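Trans-2-enoyl-CoA reductase [NADH] (Treponema denticola ATCC 35405, PDB 4GGO) catalyses the NADH-dependent reduction of the carbon-carbon double bond of trans-2-enoyl-CoA thioesters such as crotonyl-CoA in fatty acid synthesis. Local coordinates at residues N18-V28 and Y92-F103. Residues are numbered along the deposited sequence; the frame is centred on the assembly and turned at random.
Sequences NAHPQGCKKGV and YGTPGWYNNLAF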
# COMPACT_ATOMS: atom_id res chain seq x y z
N ASN A 18 7.14 15.65 9.01
CA ASN A 18 6.46 16.64 8.17
C ASN A 18 6.27 16.19 6.72
O ASN A 18 6.55 15.04 6.37
CB ASN A 18 7.22 17.97 8.21
CG ASN A 18 8.66 17.84 7.78
OD1 ASN A 18 9.24 16.75 7.83
ND2 ASN A 18 9.26 18.94 7.37
N ALA A 19 5.77 17.09 5.89
CA ALA A 19 5.52 16.78 4.49
C ALA A 19 5.59 18.03 3.61
O ALA A 19 5.27 19.13 4.05
CB ALA A 19 4.16 16.11 4.33
N HIS A 20 6.03 17.85 2.37
CA HIS A 20 6.12 18.94 1.42
C HIS A 20 4.90 18.92 0.50
O HIS A 20 4.72 17.98 -0.27
CB HIS A 20 7.41 18.83 0.60
CG HIS A 20 7.87 20.13 0.01
ND1 HIS A 20 7.38 20.62 -1.18
CD2 HIS A 20 8.78 21.03 0.45
CE1 HIS A 20 7.96 21.77 -1.45
NE2 HIS A 20 8.82 22.04 -0.48
N PRO A 21 4.06 19.97 0.58
CA PRO A 21 2.80 20.05 -0.17
C PRO A 21 2.98 19.91 -1.68
O PRO A 21 2.28 19.12 -2.31
CB PRO A 21 2.29 21.45 0.17
CG PRO A 21 2.90 21.76 1.49
CD PRO A 21 4.26 21.13 1.45
N GLN A 22 3.91 20.67 -2.26
CA GLN A 22 4.13 20.63 -3.70
C GLN A 22 4.79 19.33 -4.12
O GLN A 22 4.51 18.80 -5.20
CB GLN A 22 4.98 21.83 -4.15
CG GLN A 22 4.28 23.17 -4.07
CD GLN A 22 4.11 23.66 -2.65
OE1 GLN A 22 2.99 23.80 -2.16
NE2 GLN A 22 5.22 23.93 -1.98
N GLY A 23 5.66 18.81 -3.27
CA GLY A 23 6.33 17.54 -3.53
C GLY A 23 5.35 16.39 -3.59
O GLY A 23 5.46 15.51 -4.45
N CYS A 24 4.38 16.39 -2.68
CA CYS A 24 3.33 15.38 -2.68
C CYS A 24 2.49 15.48 -3.95
O CYS A 24 2.13 14.47 -4.55
CB CYS A 24 2.44 15.52 -1.44
SG CYS A 24 3.26 15.13 0.12
N LYS A 25 2.19 16.71 -4.35
CA LYS A 25 1.42 16.96 -5.56
C LYS A 25 2.14 16.42 -6.79
O LYS A 25 1.55 15.72 -7.61
CB LYS A 25 1.17 18.46 -5.73
CG LYS A 25 0.49 18.84 -7.04
CD LYS A 25 0.29 20.34 -7.14
CE LYS A 25 -0.43 20.72 -8.43
NZ LYS A 25 -0.67 22.18 -8.53
N LYS A 26 3.43 16.75 -6.90
CA LYS A 26 4.25 16.28 -8.02
C LYS A 26 4.33 14.76 -8.04
O LYS A 26 4.34 14.14 -9.10
CB LYS A 26 5.65 16.89 -7.92
CG LYS A 26 6.60 16.49 -9.05
CD LYS A 26 6.09 16.95 -10.40
CE LYS A 26 7.20 16.91 -11.44
NZ LYS A 26 7.86 15.58 -11.51
N GLY A 27 4.38 14.16 -6.85
CA GLY A 27 4.42 12.71 -6.72
C GLY A 27 3.17 12.06 -7.28
O GLY A 27 3.24 11.03 -7.94
N VAL A 28 2.02 12.68 -7.02
CA VAL A 28 0.75 12.18 -7.55
C VAL A 28 0.70 12.36 -9.06
O VAL A 28 0.28 11.46 -9.79
CB VAL A 28 -0.45 12.90 -6.90
CG1 VAL A 28 -1.75 12.49 -7.56
CG2 VAL A 28 -0.49 12.61 -5.40
N TYR A 92 1.47 21.33 9.71
CA TYR A 92 1.52 20.32 8.66
C TYR A 92 0.29 19.42 8.67
O TYR A 92 -0.25 19.10 9.72
CB TYR A 92 2.75 19.43 8.82
CG TYR A 92 4.07 20.12 8.58
CD1 TYR A 92 4.53 20.35 7.29
CD2 TYR A 92 4.87 20.52 9.64
CE1 TYR A 92 5.74 20.97 7.06
CE2 TYR A 92 6.08 21.14 9.42
CZ TYR A 92 6.51 21.36 8.13
OH TYR A 92 7.72 21.98 7.91
N GLY A 93 -0.13 19.00 7.48
CA GLY A 93 -1.08 17.92 7.35
C GLY A 93 -0.29 16.65 7.09
O GLY A 93 0.92 16.70 6.86
N THR A 94 -0.96 15.50 7.14
CA THR A 94 -0.32 14.26 6.77
C THR A 94 -0.11 14.27 5.26
O THR A 94 -0.86 14.92 4.53
CB THR A 94 -1.16 13.03 7.19
OG1 THR A 94 -2.48 13.15 6.64
CG2 THR A 94 -1.25 12.94 8.70
N PRO A 95 0.93 13.57 4.77
CA PRO A 95 1.19 13.52 3.32
C PRO A 95 -0.02 13.03 2.53
O PRO A 95 -0.24 13.49 1.40
CB PRO A 95 2.36 12.53 3.19
CG PRO A 95 2.45 11.84 4.52
CD PRO A 95 1.95 12.82 5.53
N GLY A 96 -0.81 12.14 3.12
CA GLY A 96 -1.99 11.61 2.46
C GLY A 96 -3.05 12.67 2.20
O GLY A 96 -3.82 12.56 1.25
N TRP A 97 -3.08 13.70 3.05
CA TRP A 97 -4.02 14.80 2.89
C TRP A 97 -3.71 15.56 1.61
O TRP A 97 -4.60 15.81 0.80
CB TRP A 97 -3.96 15.74 4.09
CG TRP A 97 -5.05 16.78 4.12
CD1 TRP A 97 -6.37 16.58 4.38
CD2 TRP A 97 -4.90 18.19 3.90
NE1 TRP A 97 -7.05 17.77 4.32
CE2 TRP A 97 -6.17 18.77 4.03
CE3 TRP A 97 -3.81 19.01 3.59
CZ2 TRP A 97 -6.39 20.14 3.87
CZ3 TRP A 97 -4.03 20.37 3.43
CH2 TRP A 97 -5.31 20.92 3.57
N TYR A 98 -2.44 15.91 1.43
CA TYR A 98 -2.00 16.61 0.23
C TYR A 98 -2.18 15.74 -1.02
O TYR A 98 -2.57 16.23 -2.07
CB TYR A 98 -0.54 17.06 0.37
CG TYR A 98 -0.31 17.99 1.54
CD1 TYR A 98 -0.70 19.32 1.49
CD2 TYR A 98 0.29 17.53 2.71
CE1 TYR A 98 -0.50 20.17 2.56
CE2 TYR A 98 0.50 18.38 3.78
CZ TYR A 98 0.10 19.70 3.70
OH TYR A 98 0.30 20.54 4.77
N ASN A 99 -1.89 14.45 -0.88
CA ASN A 99 -2.09 13.49 -1.96
C ASN A 99 -3.54 13.46 -2.43
O ASN A 99 -3.82 13.49 -3.63
CB ASN A 99 -1.65 12.09 -1.55
CG ASN A 99 -0.14 11.96 -1.43
OD1 ASN A 99 0.61 12.81 -1.93
ND2 ASN A 99 0.32 10.89 -0.79
N ASN A 100 -4.47 13.40 -1.48
CA ASN A 100 -5.89 13.41 -1.79
C ASN A 100 -6.33 14.69 -2.49
O ASN A 100 -7.16 14.67 -3.40
CB ASN A 100 -6.74 13.18 -0.54
CG ASN A 100 -6.66 11.76 -0.02
OD1 ASN A 100 -6.27 10.85 -0.75
ND2 ASN A 100 -7.04 11.57 1.24
N LEU A 101 -5.78 15.82 -2.05
CA LEU A 101 -6.08 17.11 -2.66
C LEU A 101 -5.59 17.13 -4.10
O LEU A 101 -6.29 17.60 -5.00
CB LEU A 101 -5.43 18.25 -1.88
CG LEU A 101 -5.91 18.48 -0.45
CD1 LEU A 101 -5.23 19.71 0.14
CD2 LEU A 101 -7.43 18.63 -0.40
N ALA A 102 -4.38 16.61 -4.32
CA ALA A 102 -3.80 16.55 -5.65
C ALA A 102 -4.61 15.64 -6.56
O ALA A 102 -4.87 15.98 -7.72
CB ALA A 102 -2.36 16.07 -5.58
N PHE A 103 -5.03 14.49 -6.04
CA PHE A 103 -5.81 13.54 -6.81
C PHE A 103 -7.14 14.13 -7.26
O PHE A 103 -7.46 14.13 -8.45
CB PHE A 103 -6.06 12.25 -6.01
CG PHE A 103 -6.83 11.21 -6.78
CD1 PHE A 103 -8.22 11.18 -6.74
CD2 PHE A 103 -6.17 10.26 -7.54
CE1 PHE A 103 -8.92 10.23 -7.45
CE2 PHE A 103 -6.87 9.31 -8.25
CZ PHE A 103 -8.25 9.29 -8.21
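Tyr-98 and Pro-21 show how an aromatic ring on one helix can seat the first turn of another: Pro-21 CA sits over one face, 4.2 Å from the ring centroid, while Pro-21 CB and CG extend over the same face, above CE1. Trp-97 CE3 lies against the opposite face, and the hydroxyl takes the N-H of Gly-93 and bonds to the carbonyl of Phe-398, holding the ring at both faces and its far end. A second CH-pi contact joins the leading loops. Asn-18 CB stands 3.4 Å from the centroid of Tyr-92, almost on the ring normal, its amide nearly perpendicular to the ring; ND2 reaches Tyr-92 OH in a weak bond of 3.5 Å, its stronger partner being the carbonyl of Lys-8. Ala-19 CB rests on Pro-95 and reaches Tyr-98 CE2, while Ala-19 O approaches Tyr-92 CD1.

Segments 21-28 and 95-103 of helices 21-38 and 95-110 cross at -52°, their axes 8.4 Å apart at closest approach, on the Rossmann-type domain that binds NAD(H); the second helix precedes edge strand 114-118 of its parallel sheet. Cys-24 CB meets Tyr-98 CB, and Val-28 CB meets Ala-102 CB at 3.9 Å, Ala-102 CB also touching Lys-25 CA. Asn-99, with CG beside its backbone N (chi1 -71°), brings OD1 to 3.3 Å from Cys-24 CB. Its ND2 donates to the carbonyl of Ser-59, within the NAD(H)-binding loop. His-20 ND1 caps helix 21-38 by accepting from Gly-23 N, and Thr-94, at the N-cap of helix 95-110, bonds through OG1 to Glu-84, which is important in discriminating NADH from NADPH.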